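1H-3-hydroxy-4-oxoquinoline 2,4-dioxygenase (Pseudomonas putida, PDB 3IBT) catalyses the cofactor-independent, ring-cleaving dioxygenation of 3-hydroxy-1H-quinolin-4-one to N-formylanthranilate and carbon monoxide, a step in oxoquinoline degradation. Local coordinates at residues A160-L163 / N164-N168; L196-M199 / D200-Q204. One frame throughout, in Å; residues are numbered along the deposited sequence.

Contact 1: residues A160-L163 / N164-N168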
ATOM      1  N   ALA A 160     -14.469   7.131  13.111  1.00 73.14           N
ATOM      2  CA  ALA A 160     -14.980   8.173  12.224  1.00 72.42           C
ATOM      3  C   ALA A 160     -14.228   8.187  10.899  1.00 72.39           C
ATOM      4  O   ALA A 160     -14.857   8.155   9.838  1.00 72.99           O
ATOM      5  CB  ALA A 160     -14.900   9.511  12.896  1.00 71.90           C
ATOM      6  N   ASP A 161     -12.896   8.180  10.980  1.00 71.94           N
ATOM      7  CA  ASP A 161     -11.997   8.326   9.837  1.00 72.03           C
ATOM      8  C   ASP A 161     -11.946   7.116   8.937  1.00 71.84           C
ATOM      9  O   ASP A 161     -11.755   7.264   7.737  1.00 73.15           O
ATOM     10  CB  ASP A 161     -10.560   8.606  10.289  1.00 72.16           C
ATOM     11  CG  ASP A 161     -10.416   9.893  11.098  1.00 74.52           C
ATOM     12  OD1 ASP A 161     -11.279  10.823  10.969  1.00 76.69           O
ATOM     13  OD2 ASP A 161      -9.397   9.972  11.848  1.00 74.77           O
ATOM     14  N   VAL A 162     -12.067   5.917   9.498  1.00 71.39           N
ATOM     15  CA  VAL A 162     -12.029   4.688   8.686  1.00 70.14           C
ATOM     16  C   VAL A 162     -13.345   4.565   7.962  1.00 70.09           C
ATOM     17  O   VAL A 162     -13.376   4.334   6.746  1.00 69.71           O
ATOM     18  CB  VAL A 162     -11.807   3.438   9.551  1.00 69.62           C
ATOM     19  CG1 VAL A 162     -11.992   2.219   8.746  1.00 66.89           C
ATOM     20  CG2 VAL A 162     -10.429   3.460  10.102  1.00 69.43           C
ATOM     21  N   LEU A 163     -14.425   4.721   8.734  1.00 69.89           N
ATOM     22  CA  LEU A 163     -15.773   4.781   8.169  1.00 69.73           C
ATOM     23  C   LEU A 163     -15.839   5.811   7.049  1.00 69.79           C
ATOM     24  O   LEU A 163     -16.316   5.512   5.964  1.00 69.68           O
ATOM     25  CB  LEU A 163     -16.826   5.057   9.246  1.00 68.81           C
ATOM     26  CG  LEU A 163     -16.967   3.916  10.248  1.00 67.99           C
ATOM     27  CD1 LEU A 163     -17.796   4.310  11.422  1.00 66.97           C
ATOM     28  CD2 LEU A 163     -17.596   2.737   9.592  1.00 67.90           C
ATOM     29  N   ASN A 164     -15.314   7.003   7.288  1.00 70.32           N
ATOM     30  CA  ASN A 164     -15.385   8.034   6.264  1.00 71.21           C
ATOM     31  C   ASN A 164     -14.682   7.589   4.994  1.00 71.53           C
ATOM     32  O   ASN A 164     -15.111   7.916   3.848  1.00 70.33           O
ATOM     33  CB  ASN A 164     -14.777   9.365   6.718  1.00 71.14           C
ATOM     34  CG  ASN A 164     -14.879  10.425   5.623  1.00 72.24           C
ATOM     35  OD1 ASN A 164     -15.968  10.693   5.105  1.00 74.73           O
ATOM     36  ND2 ASN A 164     -13.753  10.975   5.220  1.00 71.92           N
ATOM     37  N   HIS A 165     -13.584   6.862   5.222  1.00 71.91           N
ATOM     38  CA  HIS A 165     -12.769   6.388   4.130  1.00 72.71           C
ATOM     39  C   HIS A 165     -13.571   5.428   3.246  1.00 73.76           C
ATOM     40  O   HIS A 165     -13.742   5.646   2.036  1.00 74.22           O
ATOM     41  CB  HIS A 165     -11.529   5.720   4.638  1.00 71.85           C
ATOM     42  CG  HIS A 165     -10.641   5.249   3.550  1.00 71.39           C
ATOM     43  ND1 HIS A 165      -9.889   6.110   2.783  1.00 73.19           N
ATOM     44  CD2 HIS A 165     -10.392   4.011   3.079  1.00 73.78           C
ATOM     45  CE1 HIS A 165      -9.199   5.421   1.894  1.00 73.93           C
ATOM     46  NE2 HIS A 165      -9.495   4.144   2.045  1.00 75.76           N
ATOM     47  N   LEU A 166     -14.102   4.382   3.856  1.00 74.41           N
ATOM     48  CA  LEU A 166     -14.900   3.454   3.103  1.00 74.79           C
ATOM     49  C   LEU A 166     -16.346   3.942   2.930  1.00 75.43           C
ATOM     50  O   LEU A 166     -17.276   3.156   2.735  1.00 76.66           O
ATOM     51  CB  LEU A 166     -14.768   2.034   3.682  1.00 74.51           C
ATOM     52  CG  LEU A 166     -14.924   1.787   5.181  1.00 74.78           C
ATOM     53  CD1 LEU A 166     -16.412   1.740   5.610  1.00 75.90           C
ATOM     54  CD2 LEU A 166     -14.232   0.503   5.506  1.00 72.11           C
ATOM     55  N   ARG A 167     -16.553   5.249   2.956  1.00 75.99           N
ATOM     56  CA  ARG A 167     -17.818   5.783   2.432  1.00 76.22           C
ATOM     57  C   ARG A 167     -17.639   6.904   1.477  1.00 75.85           C
ATOM     58  O   ARG A 167     -18.591   7.307   0.866  1.00 75.76           O
ATOM     59  CB  ARG A 167     -18.756   6.268   3.534  1.00 76.40           C
ATOM     60  CG  ARG A 167     -19.526   5.150   4.179  1.00 78.59           C
ATOM     61  CD  ARG A 167     -19.686   5.413   5.673  1.00 81.20           C
ATOM     62  NE  ARG A 167     -19.973   4.187   6.428  1.00 81.65           N
ATOM     63  CZ  ARG A 167     -20.534   4.165   7.640  1.00 82.50           C
ATOM     64  NH1 ARG A 167     -20.867   5.305   8.255  1.00 81.98           N
ATOM     65  NH2 ARG A 167     -20.759   2.996   8.237  1.00 83.92           N
ATOM     66  N   ASN A 168     -16.444   7.452   1.376  1.00 76.20           N
ATOM     67  CA  ASN A 168     -16.307   8.681   0.631  1.00 76.80           C
ATOM     68  C   ASN A 168     -15.051   8.730  -0.234  1.00 77.34           C
ATOM     69  O   ASN A 168     -15.030   9.397  -1.282  1.00 77.17           O
ATOM     70  CB  ASN A 168     -16.425   9.900   1.566  1.00 76.81           C
ATOM     71  CG  ASN A 168     -17.880  10.203   1.983  1.00 76.69           C
ATOM     72  OD1 ASN A 168     -18.562   9.358   2.581  1.00 74.80           O
ATOM     73  ND2 ASN A 168     -18.350  11.429   1.674  1.00 77.25           N
TER
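Leu163 and Arg167 show how one helical turn can bring a hydrocarbon branch against a charged group. Their side chains run alongside each other and point the same way. Leu163 CD2 lies over one face of the Arg167 guanidinium, 3.4 Å above its plane and displaced toward the rim, with Arg167 NH2 as its nearest atom at 3.5 Å. A bend at chi2 of Arg167 (143°) helps turn the chain back along the helix to this methyl.

The purely apolar contacts centre on Leu166. It spreads its two methyls over the preceding turn, CD2 to Val162 CG1 at 4.3 Å and CD1 to Leu163 CD2 at the same separation. Its CG sits between its own backbone N and carbonyl carbon (chi1 49°), and this torsion together with chi2 (80°) brings CD2 to Val162 and CD1 to Leu163.

Backbone bonds hold the turn. Asn164 N donates to Ala160 O at 2.8 Å, His165 N to Asp161 O at 3.1 Å and Leu166 N to Val162 O at 3.0 Å. The wider, pi-type turn at 165-168 overlaps the last of these bonds.

Around this stretch, Asp161 OD2 is hydrogen-bonded to Asn39, and the His165 ring meets Phe245 edge-to-face. His165 also approaches Gln32, which by similarity binds substrate. The chemistry divides the helix: the buried Val162 and His165 pack toward Phe245 and Leu248, near the probable substrate site, while on the exposed side a leucine methyl lies over one face of the Arg167 guanidinium.

Contact 2: residues L196-M199 / D200-Q204. Unlike the reference sequence in segment 200-204: Asp200 (reference Glu).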
ATOM      1  N   LEU A 196       4.539 -13.585   0.580  1.00 70.60           N
ATOM      2  CA  LEU A 196       5.715 -14.260   1.147  1.00 72.56           C
ATOM      3  C   LEU A 196       6.679 -14.868   0.109  1.00 74.09           C
ATOM      4  O   LEU A 196       7.905 -14.779   0.277  1.00 75.09           O
ATOM      5  CB  LEU A 196       5.305 -15.335   2.146  1.00 72.14           C
ATOM      6  CG  LEU A 196       4.765 -14.736   3.438  1.00 72.72           C
ATOM      7  CD1 LEU A 196       3.801 -15.783   4.024  1.00 73.20           C
ATOM      8  CD2 LEU A 196       5.915 -14.311   4.406  1.00 70.63           C
ATOM      9  N   ASP A 197       6.132 -15.498  -0.932  1.00 74.97           N
ATOM     10  CA  ASP A 197       6.942 -16.056  -2.007  1.00 76.05           C
ATOM     11  C   ASP A 197       7.555 -14.956  -2.821  1.00 76.45           C
ATOM     12  O   ASP A 197       8.723 -15.017  -3.175  1.00 76.96           O
ATOM     13  CB  ASP A 197       6.095 -16.919  -2.933  1.00 76.57           C
ATOM     14  CG  ASP A 197       5.622 -18.198  -2.271  1.00 78.92           C
ATOM     15  OD1 ASP A 197       5.754 -18.322  -1.043  1.00 82.77           O
ATOM     16  OD2 ASP A 197       5.126 -19.105  -2.977  1.00 82.98           O
ATOM     17  N   ARG A 198       6.762 -13.951  -3.158  1.00 76.86           N
ATOM     18  CA  ARG A 198       7.321 -12.780  -3.820  1.00 77.79           C
ATOM     19  C   ARG A 198       8.648 -12.356  -3.157  1.00 79.05           C
ATOM     20  O   ARG A 198       9.693 -12.335  -3.814  1.00 79.19           O
ATOM     21  CB  ARG A 198       6.292 -11.642  -3.809  1.00 77.48           C
ATOM     22  CG  ARG A 198       6.768 -10.335  -4.334  1.00 74.56           C
ATOM     23  CD  ARG A 198       7.440 -10.530  -5.631  1.00 74.41           C
ATOM     24  NE  ARG A 198       7.628  -9.285  -6.372  1.00 74.33           N
ATOM     25  CZ  ARG A 198       8.769  -8.975  -6.972  1.00 74.10           C
ATOM     26  NH1 ARG A 198       8.889  -7.842  -7.658  1.00 74.44           N
ATOM     27  NH2 ARG A 198       9.802  -9.810  -6.878  1.00 73.99           N
HETATM   28  N   MSE A 199       8.584 -12.085  -1.852  1.00 80.37           N
HETATM   29  CA  MSE A 199       9.674 -11.520  -1.072  1.00 82.92           C
HETATM   30  C   MSE A 199      10.829 -12.495  -0.980  1.00 81.73           C
HETATM   31  O   MSE A 199      12.002 -12.131  -1.177  1.00 81.94           O
HETATM   32  CB  MSE A 199       9.184 -11.105   0.334  1.00 81.84           C
HETATM   33  CG  MSE A 199       8.270  -9.861   0.342  1.00 83.95           C
HETATM   34 SE   MSE A 199       7.548  -9.193   2.103  1.00 91.81          SE
HETATM   35  CE  MSE A 199       6.277 -10.660   2.579  1.00 89.92           C
ATOM     36  N   ASP A 200      10.491 -13.746  -0.721  1.00 81.46           N
ATOM     37  CA  ASP A 200      11.476 -14.787  -0.617  1.00 81.54           C
ATOM     38  C   ASP A 200      12.287 -14.965  -1.940  1.00 80.82           C
ATOM     39  O   ASP A 200      13.356 -15.570  -1.957  1.00 80.42           O
ATOM     40  CB  ASP A 200      10.753 -16.066  -0.183  1.00 82.49           C
ATOM     41  CG  ASP A 200      11.623 -16.992   0.715  1.00 86.51           C
ATOM     42  OD1 ASP A 200      12.857 -16.727   0.863  1.00 91.09           O
ATOM     43  OD2 ASP A 200      11.062 -17.997   1.268  1.00 88.40           O
ATOM     44  N   SER A 201      11.817 -14.388  -3.041  1.00 80.41           N
ATOM     45  CA  SER A 201      12.463 -14.609  -4.317  1.00 79.96           C
ATOM     46  C   SER A 201      13.229 -13.407  -4.808  1.00 79.42           C
ATOM     47  O   SER A 201      13.724 -13.404  -5.937  1.00 79.67           O
ATOM     48  CB  SER A 201      11.442 -15.024  -5.370  1.00 80.30           C
ATOM     49  OG  SER A 201      10.758 -13.881  -5.835  1.00 81.15           O
ATOM     50  N   LEU A 202      13.311 -12.368  -3.992  1.00 78.79           N
ATOM     51  CA  LEU A 202      14.251 -11.294  -4.308  1.00 78.16           C
ATOM     52  C   LEU A 202      15.664 -11.868  -4.134  1.00 78.51           C
ATOM     53  O   LEU A 202      15.911 -12.666  -3.215  1.00 78.34           O
ATOM     54  CB  LEU A 202      14.046 -10.068  -3.421  1.00 77.45           C
ATOM     55  CG  LEU A 202      12.645  -9.488  -3.236  1.00 75.13           C
ATOM     56  CD1 LEU A 202      12.632  -8.662  -2.016  1.00 73.76           C
ATOM     57  CD2 LEU A 202      12.273  -8.634  -4.367  1.00 73.41           C
ATOM     58  N   PRO A 203      16.579 -11.527  -5.062  1.00 78.73           N
ATOM     59  CA  PRO A 203      17.999 -11.981  -4.984  1.00 78.63           C
ATOM     60  C   PRO A 203      18.775 -11.433  -3.767  1.00 78.60           C
ATOM     61  O   PRO A 203      19.660 -12.114  -3.229  1.00 78.59           O
ATOM     62  CB  PRO A 203      18.615 -11.456  -6.283  1.00 78.34           C
ATOM     63  CG  PRO A 203      17.685 -10.357  -6.749  1.00 78.44           C
ATOM     64  CD  PRO A 203      16.305 -10.728  -6.275  1.00 78.61           C
ATOM     65  N   GLN A 204      18.449 -10.202  -3.367  1.00 78.13           N
ATOM     66  CA  GLN A 204      19.066  -9.538  -2.241  1.00 77.41           C
ATOM     67  C   GLN A 204      17.939  -8.864  -1.473  1.00 76.69           C
ATOM     68  O   GLN A 204      17.211  -8.013  -2.007  1.00 76.40           O
ATOM     69  CB  GLN A 204      20.046  -8.491  -2.729  1.00 77.60           C
ATOM     70  CG  GLN A 204      21.210  -9.039  -3.514  1.00 79.56           C
ATOM     71  CD  GLN A 204      22.247  -7.949  -3.805  1.00 82.83           C
ATOM     72  OE1 GLN A 204      22.041  -6.772  -3.461  1.00 83.69           O
ATOM     73  NE2 GLN A 204      23.371  -8.334  -4.439  1.00 82.04           N
TER
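The C-terminal turn of helix 195-200, where the chain leaves the helix for the loop leading to strand 207-212, illustrates how a helix can be closed by tightening its hydrogen bonding. Asp200 N still makes the ordinary helical bond to Leu196 O, four residues back, at 3.0 Å. The next two amides donate to carbonyls three residues back: Ser201 N to Arg198 O at 3.1 Å, and Leu202 N to Met199 O at the same distance, each from above the carbonyl plane.

Arg198 O is gripped twice, because Ser201 OG also donates to Arg198 O, at 2.8 Å. Both donors come from the same face of the carbonyl plane. A chi1 of 79° turns the Ser201 hydroxyl back toward the helix end.

Helix 97-107 backs the turn. Arg198 forms a salt bridge through NH1 with Glu106 and a cation-pi contact with Trp192, while Leu202 rests on Ile102 and Glu106. Met199, present as selenomethionine, rests against Trp121, Leu123 and Trp233. From the loop, Leu202 crosses the side chain of Arg198 at about a right angle, with Leu202 CD2 3.7 Å from Arg198 NH2 and obliquely placed to the guanidinium.

Both contacts are local turns in the long excursion between strands 115-119 and 207-212, where alpha/beta-hydrolase enzymes commonly insert their cap. Contact 1 comes first, within helix 160-169. Helix 175-192 follows, and contact 2 then lies at the end of helix 195-200, just before the chain returns to the central sheet. Their centres are 34 Å apart, on opposite sides of the chain's centre, and their nearest atoms are about 22 Å apart, so neither touches the other. One excursion thus supplies both a turn beside the probable substrate site and, away from the annotated sites, a turn that packs the returning chain against helix 97-107.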